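Local coordinates for DltD domain-containing protein (Beauveria bassiana, PDB 7D78) that probably acts as an alpha/beta-hydrolase-type thioesterase that closes polyketide chains into medium-ring lactones, at residues P69-A72 with E73-S77; A171-Q174 with L175-R179; T238-K241 with L242-Q246; G304-E307 with V308-M312. All coordinates share one frame; numbering follows the deposited sequence.

Contact 1. Residues P69-A72 with E73-S77; sequences PDIA and ETFQS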
loop_
_atom_site.group_PDB
_atom_site.type_symbol
_atom_site.label_atom_id
_atom_site.label_comp_id
_atom_site.label_asym_id
_atom_site.label_seq_id
_atom_site.Cartn_x
_atom_site.Cartn_y
_atom_site.Cartn_z
ATOM N N PRO A 69 17.321 -23.206 -2.171
ATOM C CA PRO A 69 17.854 -24.252 -1.283
ATOM C C PRO A 69 19.362 -24.393 -1.362
ATOM O O PRO A 69 20.010 -24.611 -0.329
ATOM C CB PRO A 69 17.129 -25.513 -1.762
ATOM C CG PRO A 69 15.810 -24.990 -2.241
ATOM C CD PRO A 69 16.150 -23.698 -2.925
ATOM N N ASP A 70 19.940 -24.249 -2.556
ATOM C CA ASP A 70 21.392 -24.318 -2.685
ATOM C C ASP A 70 22.075 -23.243 -1.850
ATOM O O ASP A 70 23.084 -23.511 -1.187
ATOM C CB ASP A 70 21.792 -24.188 -4.151
ATOM C CG ASP A 70 21.361 -25.376 -4.978
ATOM O OD1 ASP A 70 21.237 -26.485 -4.410
ATOM O OD2 ASP A 70 21.147 -25.202 -6.194
ATOM N N ILE A 71 21.541 -22.018 -1.872
ATOM C CA ILE A 71 22.107 -20.929 -1.078
ATOM C C ILE A 71 21.927 -21.203 0.413
ATOM O O ILE A 71 22.843 -20.968 1.215
ATOM C CB ILE A 71 21.467 -19.586 -1.487
ATOM C CG1 ILE A 71 21.478 -19.414 -3.007
ATOM C CG2 ILE A 71 22.158 -18.404 -0.805
ATOM C CD1 ILE A 71 22.788 -18.911 -3.550
ATOM N N ALA A 72 20.751 -21.711 0.808
ATOM C CA ALA A 72 20.478 -21.960 2.222
ATOM C C ALA A 72 21.403 -23.025 2.802
ATOM O O ALA A 72 21.825 -22.927 3.964
ATOM C CB ALA A 72 19.024 -22.381 2.412
ATOM N N GLU A 73 21.687 -24.076 2.027
ATOM C CA GLU A 73 22.614 -25.109 2.488
ATOM C C GLU A 73 23.994 -24.525 2.773
ATOM O O GLU A 73 24.630 -24.879 3.773
ATOM C CB GLU A 73 22.713 -26.225 1.447
ATOM C CG GLU A 73 21.403 -26.958 1.211
ATOM C CD GLU A 73 21.501 -27.988 0.094
ATOM O OE1 GLU A 73 22.632 -28.294 -0.340
ATOM O OE2 GLU A 73 20.447 -28.491 -0.347
ATOM N N THR A 74 24.472 -23.629 1.905
ATOM C CA THR A 74 25.755 -22.971 2.144
ATOM C C THR A 74 25.691 -22.100 3.388
ATOM O O THR A 74 26.595 -22.137 4.232
ATOM C CB THR A 74 26.165 -22.136 0.928
ATOM O OG1 THR A 74 26.343 -22.994 -0.202
ATOM C CG2 THR A 74 27.477 -21.391 1.195
ATOM N N PHE A 75 24.626 -21.303 3.518
ATOM C CA PHE A 75 24.457 -20.487 4.717
ATOM C C PHE A 75 24.475 -21.360 5.964
ATOM O O PHE A 75 25.167 -21.059 6.943
ATOM C CB PHE A 75 23.148 -19.697 4.640
ATOM C CG PHE A 75 23.184 -18.515 3.705
ATOM C CD1 PHE A 75 24.386 -17.974 3.273
ATOM C CD2 PHE A 75 21.996 -17.927 3.271
ATOM C CE1 PHE A 75 24.410 -16.876 2.421
ATOM C CE2 PHE A 75 22.009 -16.830 2.413
ATOM C CZ PHE A 75 23.211 -16.302 1.985
ATOM N N GLN A 76 23.732 -22.468 5.932
ATOM C CA GLN A 76 23.686 -23.367 7.079
ATOM C C GLN A 76 25.063 -23.936 7.407
ATOM O O GLN A 76 25.432 -24.048 8.581
ATOM C CB GLN A 76 22.705 -24.496 6.800
ATOM C CG GLN A 76 22.588 -25.495 7.910
ATOM C CD GLN A 76 21.755 -26.686 7.498
ATOM O OE1 GLN A 76 21.908 -27.213 6.399
ATOM N NE2 GLN A 76 20.860 -27.107 8.370
ATOM N N SER A 77 25.833 -24.314 6.385
ATOM C CA SER A 77 27.148 -24.891 6.642
ATOM C C SER A 77 28.135 -23.862 7.167
ATOM O O SER A 77 29.166 -24.244 7.728
ATOM C CB SER A 77 27.709 -25.534 5.375
ATOM O OG SER A 77 28.094 -24.549 4.443
#

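Contact 2. Residues A171-Q174 with L175-R179; sequences AFLQ and LIRDR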
loop_
_atom_site.group_PDB
_atom_site.type_symbol
_atom_site.label_atom_id
_atom_site.label_comp_id
_atom_site.label_asym_id
_atom_site.label_seq_id
_atom_site.Cartn_x
_atom_site.Cartn_y
_atom_site.Cartn_z
ATOM N N ALA A 171 -4.061 -1.099 -18.633
ATOM C CA ALA A 171 -4.001 -1.998 -17.480
ATOM C C ALA A 171 -4.962 -1.565 -16.373
ATOM O O ALA A 171 -5.629 -2.406 -15.763
ATOM C CB ALA A 171 -2.575 -2.072 -16.935
ATOM N N PHE A 172 -5.015 -0.261 -16.069
ATOM C CA PHE A 172 -5.968 0.221 -15.071
ATOM C C PHE A 172 -7.393 -0.123 -15.472
ATOM O O PHE A 172 -8.204 -0.529 -14.634
ATOM C CB PHE A 172 -5.841 1.738 -14.888
ATOM C CG PHE A 172 -4.620 2.171 -14.111
ATOM C CD1 PHE A 172 -3.751 1.235 -13.555
ATOM C CD2 PHE A 172 -4.333 3.525 -13.959
ATOM C CE1 PHE A 172 -2.615 1.637 -12.838
ATOM C CE2 PHE A 172 -3.208 3.937 -13.245
ATOM C CZ PHE A 172 -2.344 2.986 -12.683
ATOM N N LEU A 173 -7.725 0.060 -16.753
ATOM C CA LEU A 173 -9.065 -0.274 -17.221
ATOM C C LEU A 173 -9.358 -1.757 -17.024
ATOM O O LEU A 173 -10.453 -2.132 -16.586
ATOM C CB LEU A 173 -9.206 0.112 -18.691
ATOM C CG LEU A 173 -10.594 -0.094 -19.288
ATOM C CD1 LEU A 173 -11.671 0.634 -18.459
ATOM C CD2 LEU A 173 -10.585 0.387 -20.733
ATOM N N GLN A 174 -8.384 -2.611 -17.339
ATOM C CA GLN A 174 -8.554 -4.052 -17.167
ATOM C C GLN A 174 -8.777 -4.403 -15.704
ATOM O O GLN A 174 -9.598 -5.269 -15.378
ATOM C CB GLN A 174 -7.316 -4.770 -17.719
ATOM C CG GLN A 174 -7.427 -6.279 -17.973
ATOM C CD GLN A 174 -6.084 -6.872 -18.423
ATOM O OE1 GLN A 174 -5.091 -6.158 -18.509
ATOM N NE2 GLN A 174 -6.060 -8.172 -18.721
ATOM N N LEU A 175 -8.033 -3.751 -14.813
ATOM C CA LEU A 175 -8.222 -3.940 -13.379
ATOM C C LEU A 175 -9.646 -3.592 -12.960
ATOM O O LEU A 175 -10.295 -4.360 -12.240
ATOM C CB LEU A 175 -7.201 -3.086 -12.609
ATOM C CG LEU A 175 -5.771 -3.636 -12.598
ATOM C CD1 LEU A 175 -4.785 -2.591 -12.056
ATOM C CD2 LEU A 175 -5.724 -4.918 -11.763
ATOM N N ILE A 176 -10.148 -2.425 -13.379
ATOM C CA ILE A 176 -11.507 -2.036 -12.983
ATOM C C ILE A 176 -12.522 -3.052 -13.511
ATOM O O ILE A 176 -13.474 -3.437 -12.811
ATOM C CB ILE A 176 -11.833 -0.614 -13.478
ATOM C CG1 ILE A 176 -10.933 0.419 -12.786
ATOM C CG2 ILE A 176 -13.336 -0.306 -13.258
ATOM C CD1 ILE A 176 -11.165 0.513 -11.270
ATOM N N ARG A 177 -12.328 -3.514 -14.749
ATOM C CA ARG A 177 -13.248 -4.498 -15.315
ATOM C C ARG A 177 -13.200 -5.823 -14.555
ATOM O O ARG A 177 -14.240 -6.467 -14.354
ATOM C CB ARG A 177 -12.947 -4.671 -16.804
ATOM C CG ARG A 177 -13.370 -3.424 -17.550
ATOM C CD ARG A 177 -12.876 -3.354 -18.970
ATOM N NE ARG A 177 -13.548 -2.267 -19.677
ATOM C CZ ARG A 177 -13.230 -1.869 -20.900
ATOM N NH1 ARG A 177 -12.228 -2.456 -21.547
ATOM N NH2 ARG A 177 -13.910 -0.877 -21.471
ATOM N N ASP A 178 -12.017 -6.230 -14.083
ATOM C CA ASP A 178 -11.950 -7.425 -13.247
ATOM C C ASP A 178 -12.709 -7.236 -11.934
ATOM O O ASP A 178 -13.366 -8.171 -11.451
ATOM C CB ASP A 178 -10.497 -7.811 -12.966
ATOM C CG ASP A 178 -10.393 -8.976 -11.990
ATOM O OD1 ASP A 178 -10.925 -10.066 -12.298
ATOM O OD2 ASP A 178 -9.786 -8.812 -10.910
ATOM N N ARG A 179 -12.639 -6.039 -11.333
ATOM C CA ARG A 179 -13.454 -5.788 -10.140
ATOM C C ARG A 179 -14.939 -5.940 -10.451
ATOM O O ARG A 179 -15.689 -6.564 -9.689
ATOM C CB ARG A 179 -13.192 -4.390 -9.569
ATOM C CG ARG A 179 -11.759 -4.073 -9.186
ATOM C CD ARG A 179 -11.722 -2.766 -8.392
ATOM N NE ARG A 179 -12.168 -2.994 -7.020
ATOM C CZ ARG A 179 -11.339 -3.222 -6.003
ATOM N NH1 ARG A 179 -10.025 -3.224 -6.208
ATOM N NH2 ARG A 179 -11.824 -3.437 -4.787
#

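Contact 3. Residues T238-K241 with L242-Q246; sequences TYQK and LAWWQ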
loop_
_atom_site.group_PDB
_atom_site.type_symbol
_atom_site.label_atom_id
_atom_site.label_comp_id
_atom_site.label_asym_id
_atom_site.label_seq_id
_atom_site.Cartn_x
_atom_site.Cartn_y
_atom_site.Cartn_z
ATOM N N THR A 238 -2.946 -8.275 -8.624
ATOM C CA THR A 238 -1.540 -8.013 -8.316
ATOM C C THR A 238 -1.138 -6.659 -8.870
ATOM O O THR A 238 -0.476 -5.870 -8.189
ATOM C CB THR A 238 -0.638 -9.098 -8.918
ATOM O OG1 THR A 238 -0.964 -10.369 -8.348
ATOM C CG2 THR A 238 0.858 -8.776 -8.689
ATOM N N TYR A 239 -1.566 -6.372 -10.105
ATOM C CA TYR A 239 -1.156 -5.135 -10.753
ATOM C C TYR A 239 -1.733 -3.910 -10.052
ATOM O O TYR A 239 -1.148 -2.826 -10.129
ATOM C CB TYR A 239 -1.569 -5.174 -12.220
ATOM C CG TYR A 239 -0.909 -6.298 -12.994
ATOM C CD1 TYR A 239 0.380 -6.734 -12.676
ATOM C CD2 TYR A 239 -1.574 -6.921 -14.044
ATOM C CE1 TYR A 239 0.987 -7.776 -13.400
ATOM C CE2 TYR A 239 -0.985 -7.945 -14.766
ATOM C CZ TYR A 239 0.289 -8.364 -14.452
ATOM O OH TYR A 239 0.849 -9.386 -15.194
ATOM N N GLN A 240 -2.885 -4.053 -9.390
ATOM C CA GLN A 240 -3.398 -2.960 -8.570
ATOM C C GLN A 240 -2.474 -2.691 -7.383
ATOM O O GLN A 240 -2.164 -1.534 -7.070
ATOM C CB GLN A 240 -4.814 -3.285 -8.093
ATOM C CG GLN A 240 -5.419 -2.237 -7.154
ATOM C CD GLN A 240 -5.624 -0.898 -7.838
ATOM O OE1 GLN A 240 -4.787 0.015 -7.738
ATOM N NE2 GLN A 240 -6.726 -0.776 -8.552
ATOM N N LYS A 241 -2.024 -3.752 -6.708
ATOM C CA LYS A 241 -1.084 -3.580 -5.604
ATOM C C LYS A 241 0.216 -2.947 -6.085
ATOM O O LYS A 241 0.793 -2.097 -5.400
ATOM C CB LYS A 241 -0.809 -4.931 -4.937
ATOM C CG LYS A 241 -2.065 -5.725 -4.549
ATOM C CD LYS A 241 -3.015 -4.859 -3.715
ATOM C CE LYS A 241 -4.333 -5.570 -3.420
ATOM N NZ LYS A 241 -5.234 -4.702 -2.579
ATOM N N LEU A 242 0.692 -3.350 -7.263
ATOM C CA LEU A 242 1.922 -2.773 -7.792
ATOM C C LEU A 242 1.730 -1.318 -8.199
ATOM O O LEU A 242 2.693 -0.544 -8.179
ATOM C CB LEU A 242 2.428 -3.591 -8.986
ATOM C CG LEU A 242 2.744 -5.064 -8.690
ATOM C CD1 LEU A 242 3.347 -5.721 -9.919
ATOM C CD2 LEU A 242 3.702 -5.175 -7.496
ATOM N N ALA A 243 0.504 -0.923 -8.568
ATOM C CA ALA A 243 0.271 0.477 -8.915
ATOM C C ALA A 243 0.450 1.376 -7.701
ATOM O O ALA A 243 0.955 2.497 -7.821
ATOM C CB ALA A 243 -1.131 0.653 -9.499
ATOM N N TRP A 244 0.008 0.899 -6.533
ATOM C CA TRP A 244 0.088 1.662 -5.293
ATOM C C TRP A 244 1.517 1.742 -4.766
ATOM O O TRP A 244 1.911 2.764 -4.194
ATOM C CB TRP A 244 -0.780 1.009 -4.216
ATOM C CG TRP A 244 -2.288 0.895 -4.429
ATOM C CD1 TRP A 244 -3.083 -0.137 -4.000
ATOM C CD2 TRP A 244 -3.171 1.841 -5.053
ATOM N NE1 TRP A 244 -4.392 0.107 -4.319
ATOM C CE2 TRP A 244 -4.477 1.311 -4.964
ATOM C CE3 TRP A 244 -2.989 3.082 -5.670
ATOM C CZ2 TRP A 244 -5.591 1.975 -5.481
ATOM C CZ3 TRP A 244 -4.089 3.741 -6.174
ATOM C CH2 TRP A 244 -5.378 3.182 -6.085
ATOM N N TRP A 245 2.294 0.675 -4.952
ATOM C CA TRP A 245 3.598 0.529 -4.320
ATOM C C TRP A 245 4.580 1.555 -4.860
ATOM O O TRP A 245 4.745 1.692 -6.077
ATOM C CB TRP A 245 4.131 -0.876 -4.583
ATOM C CG TRP A 245 5.207 -1.370 -3.664
ATOM C CD1 TRP A 245 5.459 -0.967 -2.378
ATOM C CD2 TRP A 245 6.157 -2.404 -3.955
ATOM N NE1 TRP A 245 6.512 -1.698 -1.852
ATOM C CE2 TRP A 245 6.958 -2.577 -2.803
ATOM C CE3 TRP A 245 6.403 -3.207 -5.082
ATOM C CZ2 TRP A 245 7.983 -3.523 -2.744
ATOM C CZ3 TRP A 245 7.415 -4.143 -5.021
ATOM C CH2 TRP A 245 8.190 -4.301 -3.854
ATOM N N GLN A 246 5.251 2.262 -3.954
ATOM C CA GLN A 246 6.303 3.213 -4.307
ATOM C C GLN A 246 7.586 2.816 -3.583
ATOM O O GLN A 246 8.010 3.494 -2.640
ATOM C CB GLN A 246 5.880 4.637 -3.949
ATOM C CG GLN A 246 4.485 5.000 -4.484
ATOM C CD GLN A 246 4.470 5.056 -5.981
ATOM O OE1 GLN A 246 5.434 5.519 -6.593
ATOM N NE2 GLN A 246 3.387 4.569 -6.594
#

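Contact 4. Residues G304-E307 with V308-M312; sequences GSVE and VVDAM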
loop_
_atom_site.group_PDB
_atom_site.type_symbol
_atom_site.label_atom_id
_atom_site.label_comp_id
_atom_site.label_asym_id
_atom_site.label_seq_id
_atom_site.Cartn_x
_atom_site.Cartn_y
_atom_site.Cartn_z
ATOM N N GLY A 304 31.619 -17.623 -10.474
ATOM C CA GLY A 304 31.466 -16.435 -9.669
ATOM C C GLY A 304 30.454 -16.564 -8.557
ATOM O O GLY A 304 30.471 -15.752 -7.625
ATOM N N SER A 305 29.579 -17.568 -8.617
ATOM C CA SER A 305 28.477 -17.656 -7.665
ATOM C C SER A 305 28.970 -18.026 -6.274
ATOM O O SER A 305 28.470 -17.500 -5.272
ATOM C CB SER A 305 27.446 -18.671 -8.159
ATOM O OG SER A 305 28.011 -19.970 -8.225
ATOM N N VAL A 306 29.950 -18.928 -6.187
ATOM C CA VAL A 306 30.482 -19.296 -4.881
ATOM C C VAL A 306 31.087 -18.071 -4.204
ATOM O O VAL A 306 30.923 -17.860 -2.994
ATOM C CB VAL A 306 31.494 -20.447 -5.029
ATOM C CG1 VAL A 306 32.274 -20.645 -3.743
ATOM C CG2 VAL A 306 30.765 -21.732 -5.413
ATOM N N GLU A 307 31.742 -17.215 -4.990
ATOM C CA GLU A 307 32.360 -16.006 -4.456
ATOM C C GLU A 307 31.310 -14.984 -4.030
ATOM O O GLU A 307 31.517 -14.234 -3.066
ATOM C CB GLU A 307 33.290 -15.404 -5.507
ATOM C CG GLU A 307 34.578 -16.197 -5.764
ATOM C CD GLU A 307 34.344 -17.560 -6.411
ATOM O OE1 GLU A 307 33.369 -17.718 -7.186
ATOM O OE2 GLU A 307 35.146 -18.479 -6.139
ATOM N N VAL A 308 30.193 -14.916 -4.757
ATOM C CA VAL A 308 29.130 -13.983 -4.401
ATOM C C VAL A 308 28.474 -14.401 -3.089
ATOM O O VAL A 308 28.244 -13.570 -2.203
ATOM C CB VAL A 308 28.108 -13.877 -5.547
ATOM C CG1 VAL A 308 26.821 -13.219 -5.058
ATOM C CG2 VAL A 308 28.707 -13.090 -6.704
ATOM N N VAL A 309 28.181 -15.696 -2.932
ATOM C CA VAL A 309 27.598 -16.172 -1.681
ATOM C C VAL A 309 28.558 -15.941 -0.520
ATOM O O VAL A 309 28.153 -15.482 0.555
ATOM C CB VAL A 309 27.193 -17.651 -1.803
ATOM C CG1 VAL A 309 26.655 -18.162 -0.475
ATOM C CG2 VAL A 309 26.155 -17.808 -2.886
ATOM N N ASP A 310 29.848 -16.236 -0.717
ATOM C CA ASP A 310 30.824 -15.974 0.338
ATOM C C ASP A 310 30.853 -14.497 0.705
ATOM O O ASP A 310 31.014 -14.142 1.881
ATOM C CB ASP A 310 32.212 -16.452 -0.094
ATOM C CG ASP A 310 32.405 -17.932 0.138
ATOM O OD1 ASP A 310 31.553 -18.526 0.838
ATOM O OD2 ASP A 310 33.393 -18.502 -0.372
ATOM N N ALA A 311 30.688 -13.621 -0.288
ATOM C CA ALA A 311 30.652 -12.192 -0.010
ATOM C C ALA A 311 29.460 -11.820 0.863
ATOM O O ALA A 311 29.559 -10.908 1.696
ATOM C CB ALA A 311 30.616 -11.408 -1.316
ATOM N N MET A 312 28.334 -12.516 0.693
ATOM C CA MET A 312 27.160 -12.245 1.519
ATOM C C MET A 312 27.416 -12.617 2.973
ATOM O O MET A 312 27.189 -11.808 3.877
ATOM C CB MET A 312 25.950 -13.008 0.981
ATOM C CG MET A 312 25.534 -12.607 -0.414
ATOM S SD MET A 312 24.264 -13.707 -1.083
ATOM C CE MET A 312 23.902 -12.831 -2.573
#

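Contact 1. Residues P69-A72 with E73-S77
I71 and F75, one helical turn apart, carry the apolar part of this contact. Their side chains run side by side, and the CG2 methyl of I71 sits over one face of the F75 ring, 3.9 Å from the ring centroid and 27° off its normal, a CH-pi contact displaced toward CE2 and CZ. I71 places CG2 there because that branch stands anti to the backbone N (chi1 of CG1 -49°). The backbone bonds are those of a regular alpha-helix: F75 N to I71 O measures 2.9 Å at 169°, whereas T74 N to D70 O, at 3.4 Å, is weak. Helix 68-77 is the crossover of a beta-alpha-beta unit between strands 51-57 and 81-86, and F75 packs there on I54, M56 and T82 and meets W131 edge-to-face. With an alanine in place of F75, the I71 methyl would probably lose the ring face beneath it and a gap would be likely to open against the sheet. Among charged groups, D70 OD1 and E73 OE2 stand 4.6 Å apart, like charges on the exposed side that would be expected to repel mildly. The neutral amide of Q76 is anchored elsewhere, its NE2 donating to A46 O and S26 O.

Contact 2. Residues A171-Q174 with L175-R179
A171 O takes the N-H of L175 at 2.9 Å and 162°, a standard i to i+4 helical bond. F172 O accepts I176 N in the same way, at 3.0 Å. The F172 ring reaches L175 loosely, CD1 of F172 lying 4.2 Å from CD1 of L175. At L173 the side chains meet most closely. The L173 side chain leaves its backbone away from the following turn, but chi1 -176° brings its two methyls up to R177, whose chain stays extended from CG to NE, and the two side chains cross at a slant. The CD2 methyl of L173 lies over one face of the R177 guanidinium, 3.4 Å from R177 NH1, with L173 CD1 3.7 Å from R177 NE; the flat cation lies over an aliphatic branch. R148 of the second subunit, a like charge, comes close to R177 NH2. Q174 O accepts D178 N at 2.9 Å, and the D178 carboxylate is held by Q237, Q182 and the F189 amide. Helix 168-183 is thus a regular alpha-helix of i to i+4 bonds, with F172 and L175 set on helix 238-244 of its own chain and F172, L173 and I176 packed on A145, R148 and R149 of the second subunit.

Contact 3. Residues T238-K241 with L242-Q246
Q240 and W244 set the geometry here. The amide of Q240 lies across the W244 indole, its plane only 22° from that of the ring. Its OE1 is 3.0 Å above the indole plane, displaced toward the rim, and 3.1 Å from both CE2 and CZ2 of W244. The glutamine gets there by leaving the backbone with CG anti to N (chi1 177°) and bending at chi2. OE1 makes no hydrogen bond with W244 NE1, since the angle is poor; that N-H goes instead to E108 of the second subunit, which also forms a salt bridge with K241. A glycine in place of W244 would probably leave the Q240 amide free to turn and E108 of the second subunit without the indole N-H. In this protein of alpha/beta hydrolase fold, helix 238-244 lies between helix 168-183 and the second subunit. It ends at W245, the first residue to leave helical angles, which packs on helices 103-118 and 135-146; Q246 is the N-cap of the next helix. In helix 238-244 the bond from L242 N to T238 O is 2.9 Å long, but A243 N to Y239 O is bent to 136° and W244 N to Q240 O is weak. On another side L242 and T238 point the same way, with T238 CG2 4.1 Å from L242 CD1. That same methyl of L242 meets Y239 at the ring edge, CD1 to CD1 4.2 Å.

Contact 4. Residues G304-E307 with V308-M312
V309 N to S305 O, at 171°, is the straightest of the four 3.0 Å bonds between the two segments. V306 O likewise takes D310 N at 3.0 Å, and A311 N to E307 O is equally long but more bent. The first i to i+4 hydrogen bond, V308 N to G304 O, closes the opening turn. G304 holds the N-cap position with a positive phi of 83°, where a side chain would jam against the preceding carbonyl. The valines crowd these same oxygens with one branch each: V308 CG2 comes 3.3 Å from G304 O, and V309 CG2 lies at the same separation from S305 O. The chi1 of V309, 177°, puts CG1 anti to the backbone N and leaves CG2 beside N, against the previous turn; V308 is turned alike. V306 and D310 run side by side, pointing the same way, but touch only lightly, V306 CG1 to D310 OD2 at 4.1 Å. The D310 carboxylate is held from outside by Q78 through OD1, while S305 OG bonds to G302 O. V309 packs on I71, T74 and F75 of helix 68-77, and V308 on V262 of strand 259-264, whereas V306, E307 and D310 are exposed. With G304 as N-cap and i to i+4 bonds following it, this is consistent with the first turns of an amphipathic helix, 305-319, flanking the central sheet of an alpha/beta hydrolase.

In the fold
Along the chain the four contacts come in series, each within a single helix, and in space they form two pairs. Contacts 1 and 4, with centres about 12 Å apart, join helices 68-77 and 305-319 beside the central mixed sheet; I71 CD1 lies 3.6 Å from V309 CG2, so residues far apart in sequence share one apolar seam. Contacts 2 and 3, with centres about 13 Å apart, join helices 168-183 and 238-244, where F172 CE1 meets A243 CB at 3.8 Å, and both reach the second subunit. The pairs lie on opposite sides of the chain's centre, the centres of contacts 1 and 2 being about 42 Å apart: one flanks the central sheet, the other borders the second subunit.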